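Local atomic coordinates of putative phosphoribosyltransferase (Neisseria gonorrhoeae, PDB entry 5VOG), a protein that binds the alarmone guanosine-5',3'-tetraphosphate (ppGpp) and is probably a phosphoribosyltransferase of the type I fold. Residues A[39-44]-A[54-59]; A[47-52]-A[63-68]; A[90-95]-A[124-129]. All coordinates share one frame; numbering follows the deposited sequence. Where two conformers were deposited one is given.

Contact 1 of 3, residues A[39-44]-A[54-59]. With G4P (guanosine-5',3'-tetraphosphate), chain D.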
loop_
_atom_site.group_PDB
_atom_site.type_symbol
_atom_site.label_atom_id
_atom_site.label_comp_id
_atom_site.label_asym_id
_atom_site.label_seq_id
_atom_site.Cartn_x
_atom_site.Cartn_y
_atom_site.Cartn_z
ATOM N N ASP A 39 3.987 -11.498 -13.278
ATOM C CA ASP A 39 3.635 -10.366 -14.120
ATOM C C ASP A 39 2.999 -9.230 -13.342
ATOM O O ASP A 39 3.031 -8.084 -13.809
ATOM C CB ASP A 39 2.690 -10.831 -15.233
ATOM C CG ASP A 39 3.314 -11.905 -16.099
ATOM O OD1 ASP A 39 4.328 -11.603 -16.767
ATOM O OD2 ASP A 39 2.814 -13.055 -16.095
ATOM N N ALA A 40 2.450 -9.516 -12.167
ATOM C CA ALA A 40 1.823 -8.505 -11.330
ATOM C C ALA A 40 1.691 -9.068 -9.924
ATOM O O ALA A 40 1.711 -10.288 -9.725
ATOM C CB ALA A 40 0.448 -8.103 -11.872
ATOM N N MET A 41 1.578 -8.162 -8.955
ATOM C CA MET A 41 1.237 -8.490 -7.578
ATOM C C MET A 41 -0.231 -8.174 -7.335
ATOM O O MET A 41 -0.797 -7.270 -7.955
ATOM C CB MET A 41 2.094 -7.696 -6.583
ATOM C CG MET A 41 3.519 -8.198 -6.466
ATOM S SD MET A 41 4.502 -7.174 -5.344
ATOM C CE MET A 41 5.199 -5.975 -6.484
ATOM N N ILE A 42 -0.846 -8.931 -6.431
ATOM C CA ILE A 42 -2.155 -8.586 -5.882
ATOM C C ILE A 42 -1.953 -8.444 -4.379
ATOM O O ILE A 42 -1.827 -9.447 -3.658
ATOM C CB ILE A 42 -3.230 -9.627 -6.213
ATOM C CG1 ILE A 42 -3.365 -9.781 -7.733
ATOM C CG2 ILE A 42 -4.564 -9.240 -5.572
ATOM C CD1 ILE A 42 -4.265 -10.925 -8.156
ATOM N N ALA A 43 -1.883 -7.199 -3.903
ATOM C CA ALA A 43 -1.703 -6.936 -2.482
ATOM C C ALA A 43 -3.037 -7.044 -1.764
ATOM O O ALA A 43 -4.047 -6.525 -2.237
ATOM C CB ALA A 43 -1.120 -5.537 -2.268
ATOM N N ILE A 44 -3.041 -7.701 -0.608
ATOM C CA ILE A 44 -4.231 -7.761 0.234
ATOM C C ILE A 44 -4.115 -6.646 1.269
ATOM O O ILE A 44 -3.341 -6.757 2.220
ATOM C CB ILE A 44 -4.388 -9.129 0.910
ATOM C CG1 ILE A 44 -4.372 -10.260 -0.122
ATOM C CG2 ILE A 44 -5.676 -9.160 1.728
ATOM C CD1 ILE A 44 -4.245 -11.657 0.519
ATOM N N MET A 54 7.234 -2.334 -1.078
ATOM C CA MET A 54 8.643 -2.665 -0.881
ATOM C C MET A 54 9.095 -3.723 -1.881
ATOM O O MET A 54 10.183 -3.623 -2.463
ATOM C CB MET A 54 8.886 -3.153 0.551
ATOM C CG MET A 54 8.769 -2.071 1.624
ATOM S SD MET A 54 8.978 -2.876 3.231
ATOM C CE MET A 54 9.149 -1.455 4.313
ATOM N N LEU A 55 8.262 -4.744 -2.101
ATOM C CA LEU A 55 8.616 -5.783 -3.055
ATOM C C LEU A 55 8.738 -5.234 -4.473
ATOM O O LEU A 55 9.529 -5.747 -5.268
ATOM C CB LEU A 55 7.580 -6.898 -2.979
ATOM C CG LEU A 55 7.925 -8.249 -3.583
ATOM C CD1 LEU A 55 9.260 -8.798 -3.063
ATOM C CD2 LEU A 55 6.784 -9.217 -3.299
ATOM N N ARG A 56 7.970 -4.186 -4.810
ATOM C CA ARG A 56 8.051 -3.638 -6.163
ATOM C C ARG A 56 9.431 -3.074 -6.459
ATOM O O ARG A 56 9.856 -3.051 -7.620
ATOM C CB ARG A 56 6.988 -2.557 -6.381
ATOM C CG ARG A 56 6.609 -2.382 -7.837
ATOM C CD ARG A 56 5.616 -1.244 -8.035
ATOM N NE ARG A 56 6.296 0.044 -8.139
ATOM C CZ ARG A 56 5.688 1.201 -8.386
ATOM N NH1 ARG A 56 4.370 1.256 -8.515
ATOM N NH2 ARG A 56 6.402 2.314 -8.482
ATOM N N CYS A 57 10.140 -2.617 -5.424
ATOM C CA CYS A 57 11.507 -2.141 -5.606
ATOM C C CYS A 57 12.373 -3.206 -6.260
ATOM O O CYS A 57 13.240 -2.899 -7.089
ATOM C CB CYS A 57 12.090 -1.747 -4.251
ATOM S SG CYS A 57 13.750 -1.096 -4.313
ATOM N N PHE A 58 12.135 -4.468 -5.910
ATOM C CA PHE A 58 12.965 -5.573 -6.351
ATOM C C PHE A 58 12.350 -6.392 -7.474
ATOM O O PHE A 58 13.092 -6.969 -8.268
ATOM C CB PHE A 58 13.276 -6.475 -5.155
ATOM C CG PHE A 58 13.923 -5.735 -4.021
ATOM C CD1 PHE A 58 15.276 -5.428 -4.064
ATOM C CD2 PHE A 58 13.178 -5.316 -2.928
ATOM C CE1 PHE A 58 15.872 -4.718 -3.036
ATOM C CE2 PHE A 58 13.768 -4.604 -1.900
ATOM C CZ PHE A 58 15.118 -4.312 -1.950
ATOM N N LEU A 59 11.022 -6.441 -7.583
ATOM C CA LEU A 59 10.383 -7.238 -8.628
ATOM C C LEU A 59 9.922 -6.423 -9.829
ATOM O O LEU A 59 9.799 -6.981 -10.924
ATOM C CB LEU A 59 9.191 -8.012 -8.062
ATOM C CG LEU A 59 9.493 -9.058 -6.986
ATOM C CD1 LEU A 59 8.214 -9.813 -6.664
ATOM C CD2 LEU A 59 10.591 -10.029 -7.428
HETATM P PB G4P D . 0.868 14.275 -9.085
HETATM O O1B G4P D . -0.338 14.397 -9.874
HETATM O O2B G4P D . 1.662 15.586 -8.890
HETATM O O3B G4P D . 0.558 13.635 -7.694
HETATM O O3A G4P D . 1.859 13.202 -9.724
HETATM P PA G4P D . 2.515 13.121 -11.168
HETATM O O1A G4P D . 1.520 12.725 -12.189
HETATM O O2A G4P D . 3.241 14.408 -11.465
HETATM O "O5'" G4P D . 3.633 11.991 -10.906
HETATM C "C5'" G4P D . 4.150 11.151 -11.956
HETATM C "C4'" G4P D . 5.182 10.232 -11.356
HETATM O "O4'" G4P D . 6.359 10.978 -11.001
HETATM C "C3'" G4P D . 4.730 9.515 -10.079
HETATM O "O3'" G4P D . 4.827 8.090 -10.294
HETATM C "C2'" G4P D . 5.704 9.970 -8.988
HETATM O "O2'" G4P D . 6.054 8.943 -8.063
HETATM C "C1'" G4P D . 6.900 10.422 -9.823
HETATM N N9 G4P D . 7.675 11.469 -9.154
HETATM C C8 G4P D . 7.478 12.821 -9.242
HETATM N N7 G4P D . 8.324 13.512 -8.514
HETATM C C5 G4P D . 9.123 12.552 -7.912
HETATM C C6 G4P D . 10.233 12.673 -7.018
HETATM O O6 G4P D . 10.730 13.711 -6.572
HETATM N N1 G4P D . 10.760 11.444 -6.670
HETATM C C2 G4P D . 10.293 10.233 -7.111
HETATM N N2 G4P D . 10.939 9.143 -6.688
HETATM N N3 G4P D . 9.262 10.105 -7.942
HETATM C C4 G4P D . 8.731 11.290 -8.300
HETATM P PC G4P D . 3.686 7.255 -11.001
HETATM O O1C G4P D . 3.789 7.360 -12.483
HETATM O O2C G4P D . 2.400 7.773 -10.416
HETATM O O3C G4P D . 3.912 5.760 -10.495
HETATM P PD G4P D . 3.796 5.036 -9.079
HETATM O O1D G4P D . 3.003 5.952 -8.207
HETATM O O2D G4P D . 3.069 3.701 -9.364
HETATM O O3D G4P D . 5.214 4.793 -8.634
#
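Leu55 is the first residue of helix segment 54-59 to meet strand 40-44, and it does so against the sulfur of Met41. Its CB points toward the strand, and with CG anti to the backbone N (chi1 -163°) in the conformer described, branch CD2 of Leu55 comes to 3.7 Å from Met41 SD. The two side chains run askew, so in this conformer the sulfur lies near CB and CG of the leucine as well as the branch. Leu55 O meanwhile accepts from both Phe58 N and Leu59 N, at the C-terminal end of the helix.

Arg56 follows, and here Met41 touches with its terminal methyl. The methionine chain is extended as far as SD and then bends (chi3 -91°), placing Met41 CE 3.7 Å from Arg56 N and 3.9 Å from Arg56 CB. The methyl therefore lies against the helix backbone and the root of the arginine, while the rest of that side chain leads away to the ligand. There Arg56 NH1 donates to O2D of G4P at 2.9 Å and Arg56 NH2 to O3D of G4P at 2.8 Å, both nearly straight. PD, the terminal phosphorus of the 3'-diphosphate, lies in the guanidinium plane, giving a two-pronged, edge-on grip that would hold the guanidinium in plane with that phosphorus. This nucleotide is also bound by the second subunit, through Glu106, Tyr70 and Ser110 of that chain among others, so Arg56 reaches across the dimer to a neighbour's pocket.

Within the fold, helix 49-59 packs on strand 40-45 as part of a beta-alpha-beta unit: Met41 also touches Ile63 and Val104 on the two flanking strands, and Leu55 reaches Leu102 of strand 101-105 and Ala28 of helix 17-33.

Contact 2 of 3, residues A[47-52]-A[63-68]. With G4P (guanosine-5',3'-tetraphosphate), chain B.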
loop_
_atom_site.group_PDB
_atom_site.type_symbol
_atom_site.label_atom_id
_atom_site.label_comp_id
_atom_site.label_asym_id
_atom_site.label_seq_id
_atom_site.Cartn_x
_atom_site.Cartn_y
_atom_site.Cartn_z
ATOM N N GLY A 47 -2.819 -4.834 5.322
ATOM C CA GLY A 47 -1.522 -5.309 5.779
ATOM C C GLY A 47 -0.537 -5.582 4.659
ATOM O O GLY A 47 0.679 -5.493 4.864
ATOM N N GLY A 48 -1.030 -5.905 3.461
ATOM C CA GLY A 48 -0.132 -6.229 2.364
ATOM C C GLY A 48 0.393 -5.045 1.568
ATOM O O GLY A 48 1.281 -5.226 0.732
ATOM N N PHE A 49 -0.143 -3.840 1.796
ATOM C CA PHE A 49 0.218 -2.698 0.960
ATOM C C PHE A 49 1.696 -2.340 1.097
ATOM O O PHE A 49 2.385 -2.116 0.097
ATOM C CB PHE A 49 -0.657 -1.490 1.311
ATOM C CG PHE A 49 -2.063 -1.561 0.759
ATOM C CD1 PHE A 49 -2.366 -2.350 -0.335
ATOM C CD2 PHE A 49 -3.085 -0.854 1.346
ATOM C CE1 PHE A 49 -3.678 -2.406 -0.835
ATOM C CE2 PHE A 49 -4.388 -0.902 0.847
ATOM C CZ PHE A 49 -4.680 -1.657 -0.247
ATOM N N ILE A 50 2.198 -2.237 2.322
ATOM C CA ILE A 50 3.588 -1.809 2.483
ATOM C C ILE A 50 4.530 -2.923 2.024
ATOM O O ILE A 50 5.439 -2.649 1.233
ATOM C CB ILE A 50 3.866 -1.330 3.919
ATOM C CG1 ILE A 50 3.004 -0.089 4.209
ATOM C CG2 ILE A 50 5.343 -1.009 4.081
ATOM C CD1 ILE A 50 3.199 0.519 5.578
ATOM N N PRO A 51 4.350 -4.185 2.439
ATOM C CA PRO A 51 5.174 -5.260 1.846
ATOM C C PRO A 51 5.153 -5.295 0.322
ATOM O O PRO A 51 6.211 -5.505 -0.294
ATOM C CB PRO A 51 4.562 -6.527 2.455
ATOM C CG PRO A 51 4.078 -6.083 3.786
ATOM C CD PRO A 51 3.481 -4.707 3.511
ATOM N N ALA A 52 3.988 -5.074 -0.305
ATOM C CA ALA A 52 3.923 -5.127 -1.768
ATOM C C ALA A 52 4.714 -3.990 -2.406
ATOM O O ALA A 52 5.428 -4.206 -3.392
ATOM C CB ALA A 52 2.470 -5.104 -2.249
ATOM N N ILE A 63 1.284 -3.372 -8.926
ATOM C CA ILE A 63 0.558 -3.831 -7.747
ATOM C C ILE A 63 -0.927 -3.569 -7.958
ATOM O O ILE A 63 -1.372 -2.416 -7.938
ATOM C CB ILE A 63 1.028 -3.133 -6.463
ATOM C CG1 ILE A 63 2.538 -3.264 -6.264
ATOM C CG2 ILE A 63 0.247 -3.661 -5.258
ATOM C CD1 ILE A 63 3.055 -2.235 -5.264
ATOM N N TYR A 64 -1.701 -4.633 -8.117
ATOM C CA TYR A 64 -3.149 -4.567 -7.999
ATOM C C TYR A 64 -3.534 -4.791 -6.538
ATOM O O TYR A 64 -2.727 -5.255 -5.732
ATOM C CB TYR A 64 -3.807 -5.606 -8.918
ATOM C CG TYR A 64 -3.615 -5.284 -10.390
ATOM C CD1 TYR A 64 -4.615 -4.646 -11.116
ATOM C CD2 TYR A 64 -2.420 -5.595 -11.047
ATOM C CE1 TYR A 64 -4.437 -4.327 -12.461
ATOM C CE2 TYR A 64 -2.233 -5.289 -12.382
ATOM C CZ TYR A 64 -3.240 -4.648 -13.088
ATOM O OH TYR A 64 -3.046 -4.342 -14.418
ATOM N N ALA A 65 -4.776 -4.447 -6.189
ATOM C CA ALA A 65 -5.164 -4.475 -4.783
ATOM C C ALA A 65 -6.544 -5.082 -4.574
ATOM O O ALA A 65 -7.476 -4.838 -5.344
ATOM C CB ALA A 65 -5.147 -3.070 -4.174
ATOM N N VAL A 66 -6.658 -5.884 -3.518
ATOM C CA VAL A 66 -7.929 -6.282 -2.934
ATOM C C VAL A 66 -7.813 -5.970 -1.450
ATOM O O VAL A 66 -6.711 -5.826 -0.920
ATOM C CB VAL A 66 -8.257 -7.780 -3.158
ATOM C CG1 VAL A 66 -8.269 -8.115 -4.651
ATOM C CG2 VAL A 66 -7.259 -8.670 -2.406
ATOM N N THR A 67 -8.956 -5.846 -0.773
ATOM C CA THR A 67 -8.923 -5.704 0.678
ATOM C C THR A 67 -9.983 -6.607 1.285
ATOM O O THR A 67 -11.095 -6.726 0.761
ATOM C CB THR A 67 -9.133 -4.243 1.148
ATOM O OG1 THR A 67 -7.972 -3.465 0.839
ATOM C CG2 THR A 67 -9.362 -4.172 2.669
ATOM N N THR A 68 -9.622 -7.249 2.389
ATOM C CA THR A 68 -10.541 -8.050 3.176
ATOM C C THR A 68 -10.579 -7.511 4.597
ATOM O O THR A 68 -9.660 -6.821 5.044
ATOM C CB THR A 68 -10.115 -9.524 3.215
ATOM O OG1 THR A 68 -8.773 -9.604 3.716
ATOM C CG2 THR A 68 -10.172 -10.129 1.829
HETATM P PB G4P B . -3.599 -14.904 7.210
HETATM O O1B G4P B . -4.649 -15.545 6.451
HETATM O O2B G4P B . -2.780 -15.843 8.124
HETATM O O3B G4P B . -2.636 -14.114 6.268
HETATM O O3A G4P B . -4.190 -13.739 8.124
HETATM P PA G4P B . -5.311 -13.765 9.250
HETATM O O1A G4P B . -6.660 -13.909 8.661
HETATM O O2A G4P B . -4.963 -14.805 10.284
HETATM O "O5'" G4P B . -5.067 -12.321 9.922
HETATM C "C5'" G4P B . -6.106 -11.601 10.615
HETATM C "C4'" G4P B . -5.521 -10.310 11.124
HETATM O "O4'" G4P B . -4.609 -10.574 12.204
HETATM C "C3'" G4P B . -4.729 -9.515 10.081
HETATM O "O3'" G4P B . -5.323 -8.205 9.955
HETATM C "C2'" G4P B . -3.305 -9.417 10.636
HETATM O "O2'" G4P B . -2.673 -8.163 10.386
HETATM C "C1'" G4P B . -3.547 -9.649 12.126
HETATM N N9 G4P B . -2.387 -10.250 12.786
HETATM C C8 G4P B . -2.118 -11.586 12.923
HETATM N N7 G4P B . -0.990 -11.823 13.551
HETATM C C5 G4P B . -0.489 -10.562 13.842
HETATM C C6 G4P B . 0.700 -10.154 14.526
HETATM O O6 G4P B . 1.570 -10.877 15.019
HETATM N N1 G4P B . 0.805 -8.780 14.612
HETATM C C2 G4P B . -0.103 -7.885 14.109
HETATM N N2 G4P B . 0.150 -6.588 14.303
HETATM N N3 G4P B . -1.212 -8.250 13.471
HETATM C C4 G4P B . -1.342 -9.587 13.375
HETATM P PC G4P B . -6.568 -7.919 9.024
HETATM O O1C G4P B . -7.839 -8.293 9.703
HETATM O O2C G4P B . -6.285 -8.668 7.750
HETATM O O3C G4P B . -6.493 -6.355 8.724
HETATM P PD G4P B . -5.473 -5.422 7.929
HETATM O O1D G4P B . -4.658 -6.333 7.073
HETATM O O2D G4P B . -6.360 -4.459 7.106
HETATM O O3D G4P B . -4.703 -4.675 8.986
#
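Segments 47-52 and 63-68 draw together toward the end where Ala52 faces Ile63, their CA atoms 7.0 Å apart there against 8.1 Å between the CA atoms of Phe49 and Ala65. At that closer end Ile63 uses both branches. Ile63 CG2 lies 4.0 Å from Ala52 CB, while Ile63 CD1, at the end of the longer branch, reaches the helix backbone at 3.6 Å from Ala52 O. With CG1 anti to the carbonyl carbon (chi1 -54°) and the chain extended beyond it, the isoleucine spreads over the methyl and the carbonyl of one small residue.

Phe49 makes the other half of the contact. Its ring presents an edge to Ala65, with Phe49 CE1 3.7 Å from Ala65 CB and the methyl near the ring plane. Phe49 CZ comes to 3.9 Å from Thr67 OG1, approached obliquely, the two side chains crossing at about a right angle. Ile63, Ala65 and Thr67 thus supply the strand's side of the interface, in the alternation expected of a beta-strand. The interface continues into the dimer: Phe49 stacks on Phe49 of the second subunit and also packs on Ile63 of that chain, while Ala65 O accepts from Gln87 NE2 of the second subunit.

In the loop leading into the helix, Gly47 N donates to O1D of G4P at 2.9 Å, with a bent N-H...O angle of 133°. The phosphate oxygen lies directly against the backbone at Gly47, which has no side chain. A phosphate-contacting loop between strand 40-45 and helix 49-59, followed by the crossover to parallel strand 63-75, is characteristic of the type I phosphoribosyltransferase fold, here with ppGpp occupying the pocket.

Contact 3 of 3, residues A[90-95]-A[124-129]. With MG (magnesium ion), chain F.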
loop_
_atom_site.group_PDB
_atom_site.type_symbol
_atom_site.label_atom_id
_atom_site.label_comp_id
_atom_site.label_asym_id
_atom_site.label_seq_id
_atom_site.Cartn_x
_atom_site.Cartn_y
_atom_site.Cartn_z
ATOM N N ASP A 90 -12.956 -6.691 -9.648
ATOM C CA ASP A 90 -14.184 -7.023 -10.372
ATOM C C ASP A 90 -14.338 -6.118 -11.583
ATOM O O ASP A 90 -14.566 -4.904 -11.413
ATOM C CB ASP A 90 -15.410 -6.853 -9.475
ATOM C CG ASP A 90 -15.413 -7.790 -8.307
ATOM O OD1 ASP A 90 -15.043 -8.964 -8.494
ATOM O OD2 ASP A 90 -15.793 -7.348 -7.200
ATOM N N PRO A 91 -14.201 -6.622 -12.814
ATOM C CA PRO A 91 -13.643 -7.923 -13.176
ATOM C C PRO A 91 -12.128 -7.851 -13.119
ATOM O O PRO A 91 -11.582 -6.755 -12.984
ATOM C CB PRO A 91 -14.119 -8.118 -14.615
ATOM C CG PRO A 91 -14.164 -6.729 -15.154
ATOM C CD PRO A 91 -14.653 -5.877 -14.003
ATOM N N VAL A 92 -11.457 -8.984 -13.237
ATOM C CA VAL A 92 -10.006 -8.935 -13.433
ATOM C C VAL A 92 -9.712 -8.301 -14.789
ATOM O O VAL A 92 -10.324 -8.699 -15.801
ATOM C CB VAL A 92 -9.408 -10.336 -13.341
ATOM C CG1 VAL A 92 -7.935 -10.302 -13.722
ATOM C CG2 VAL A 92 -9.571 -10.886 -11.932
ATOM N N PRO A 93 -8.817 -7.314 -14.861
ATOM C CA PRO A 93 -8.519 -6.674 -16.148
ATOM C C PRO A 93 -7.978 -7.670 -17.160
ATOM O O PRO A 93 -7.308 -8.646 -16.813
ATOM C CB PRO A 93 -7.467 -5.621 -15.783
ATOM C CG PRO A 93 -7.723 -5.330 -14.342
ATOM C CD PRO A 93 -8.151 -6.636 -13.737
ATOM N N GLU A 94 -8.268 -7.398 -18.434
ATOM C CA GLU A 94 -7.894 -8.332 -19.488
ATOM C C GLU A 94 -6.382 -8.508 -19.588
ATOM O O GLU A 94 -5.916 -9.582 -19.984
ATOM C CB GLU A 94 -8.470 -7.868 -20.827
ATOM C CG GLU A 94 -8.752 -8.998 -21.801
ATOM C CD GLU A 94 -9.848 -9.938 -21.315
ATOM O OE1 GLU A 94 -10.726 -9.501 -20.536
ATOM O OE2 GLU A 94 -9.830 -11.119 -21.715
ATOM N N VAL A 95 -5.600 -7.488 -19.215
ATOM C CA VAL A 95 -4.148 -7.581 -19.316
ATOM C C VAL A 95 -3.585 -8.659 -18.395
ATOM O O VAL A 95 -2.453 -9.120 -18.598
ATOM C CB VAL A 95 -3.509 -6.199 -19.029
ATOM C CG1 VAL A 95 -3.605 -5.845 -17.554
ATOM C CG2 VAL A 95 -2.064 -6.152 -19.509
ATOM N N GLU A 124 -10.420 -17.302 -11.376
ATOM C CA GLU A 124 -10.080 -16.447 -12.500
ATOM C C GLU A 124 -9.177 -17.182 -13.480
ATOM O O GLU A 124 -8.710 -18.295 -13.228
ATOM C CB GLU A 124 -9.396 -15.167 -12.011
ATOM C CG GLU A 124 -10.145 -14.419 -10.915
ATOM C CD GLU A 124 -11.409 -13.738 -11.403
ATOM O OE1 GLU A 124 -11.619 -13.645 -12.634
ATOM O OE2 GLU A 124 -12.189 -13.283 -10.543
ATOM N N ASP A 125 -8.918 -16.529 -14.606
ATOM C CA ASP A 125 -8.133 -17.119 -15.687
ATOM C C ASP A 125 -6.681 -16.649 -15.611
ATOM O O ASP A 125 -6.173 -15.952 -16.487
ATOM C CB ASP A 125 -8.761 -16.777 -17.036
ATOM C CG ASP A 125 -8.152 -17.564 -18.186
ATOM O OD1 ASP A 125 -7.361 -18.494 -17.930
ATOM O OD2 ASP A 125 -8.467 -17.246 -19.353
ATOM N N PHE A 126 -6.018 -17.027 -14.524
ATOM C CA PHE A 126 -4.587 -16.817 -14.370
ATOM C C PHE A 126 -3.835 -18.086 -14.747
ATOM O O PHE A 126 -4.371 -19.194 -14.685
ATOM C CB PHE A 126 -4.226 -16.435 -12.931
ATOM C CG PHE A 126 -4.890 -15.181 -12.431
ATOM C CD1 PHE A 126 -4.711 -13.971 -13.087
ATOM C CD2 PHE A 126 -5.652 -15.201 -11.273
ATOM C CE1 PHE A 126 -5.312 -12.811 -12.616
ATOM C CE2 PHE A 126 -6.254 -14.038 -10.787
ATOM C CZ PHE A 126 -6.082 -12.846 -11.465
ATOM N N ASP A 127 -2.572 -17.912 -15.132
ATOM C CA ASP A 127 -1.678 -19.048 -15.321
ATOM C C ASP A 127 -1.236 -19.583 -13.964
ATOM O O ASP A 127 -1.762 -20.596 -13.489
ATOM C CB ASP A 127 -0.473 -18.644 -16.177
ATOM C CG ASP A 127 0.479 -19.799 -16.438
ATOM O OD1 ASP A 127 0.164 -20.940 -16.047
ATOM O OD2 ASP A 127 1.548 -19.564 -17.041
ATOM N N THR A 128 -0.266 -18.923 -13.337
ATOM C CA THR A 128 0.212 -19.287 -12.010
ATOM C C THR A 128 -0.252 -18.240 -11.009
ATOM O O THR A 128 -0.078 -17.039 -11.238
ATOM C CB THR A 128 1.741 -19.386 -11.973
ATOM O OG1 THR A 128 2.180 -20.440 -12.838
ATOM C CG2 THR A 128 2.239 -19.665 -10.559
ATOM N N VAL A 129 -0.849 -18.699 -9.912
ATOM C CA VAL A 129 -1.093 -17.883 -8.728
ATOM C C VAL A 129 -0.110 -18.334 -7.657
ATOM O O VAL A 129 -0.105 -19.508 -7.272
ATOM C CB VAL A 129 -2.540 -18.012 -8.228
ATOM C CG1 VAL A 129 -2.744 -17.168 -6.967
ATOM C CG2 VAL A 129 -3.521 -17.605 -9.318
HETATM MG MG MG F . -15.474 -10.842 -9.344
HETATM O O HOH W 1 -13.059 -11.318 -13.568
HETATM O O HOH W 2 -13.277 -10.942 -9.904
HETATM O O HOH W 3 -14.823 -12.443 -7.641
HETATM O O HOH W 4 -16.509 -9.536 -11.021
HETATM O O HOH W 5 -17.329 -10.298 -8.705
#
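Val92 joins two surface loops in a small contact, part apolar and part bridged by water, which links the connection between strands 78-85 and 101-105 to the turn after helix 112-121. The valine points toward the second loop, and each methyl has its own partner. Val92 CG2 meets the Glu124 carboxylate group, 3.4 Å from Glu124 CD, a close approach to the carbon that also brings Glu124 OE1 to 3.5 Å from the methyl. Val92 CG1, held anti to the backbone N (chi1 173°), turns to the Phe126 ring and sits 3.8 Å from Phe126 CE1. Both partners come from the opposite direction, so the valine is met head-on by the glutamate and the phenylalanine. Phe126 in turn packs on Leu96, Val101 and Leu121, which joins the loop contact to the body of the domain.

Polar links run beside these van der Waals contacts. Val92 N donates to a water that itself donates to Glu124 OE1, so one water ties the backbone of the first loop to the carboxylate of the second. Glu124 OE2 takes another water at 2.7 Å, and that water is a ligand of the magnesium ion. Asp90 OD1 binds the metal directly at 2.1 Å, whereas Glu124 reaches it through water. The cation probably eases the proximity of the two acidic groups, whose oxygens Asp90 OD1 and Glu124 OE2 are 5.6 Å apart.

One direct carboxylate ligand, four coordinated waters and a second-shell glutamate make this a largely hydrated magnesium site at the protein surface, set on loops rather than in the nucleotide pocket.

Contacts 1 and 2 lie 9 Å apart, centre to centre, and are two parts of one beta-alpha-beta unit: helix 49-59 packs on neighbouring strands 40-45 and 63-75, and the four segments alternate along the chain. They also touch directly, through probable backbone hydrogen bonds between the strands and packing of Met41 and Ala43 on Ala52. Contact 3 follows later in sequence, with its centre 16 Å from each of the others; it touches them through Ile42 on Phe126 and Tyr64 on Pro93 and Val95. Loop and helix 49-59 together serve both nucleotide sites, Gly47 this chain's and Arg56 the second subunit's, while the hydrated metal site lies apart on peripheral loops.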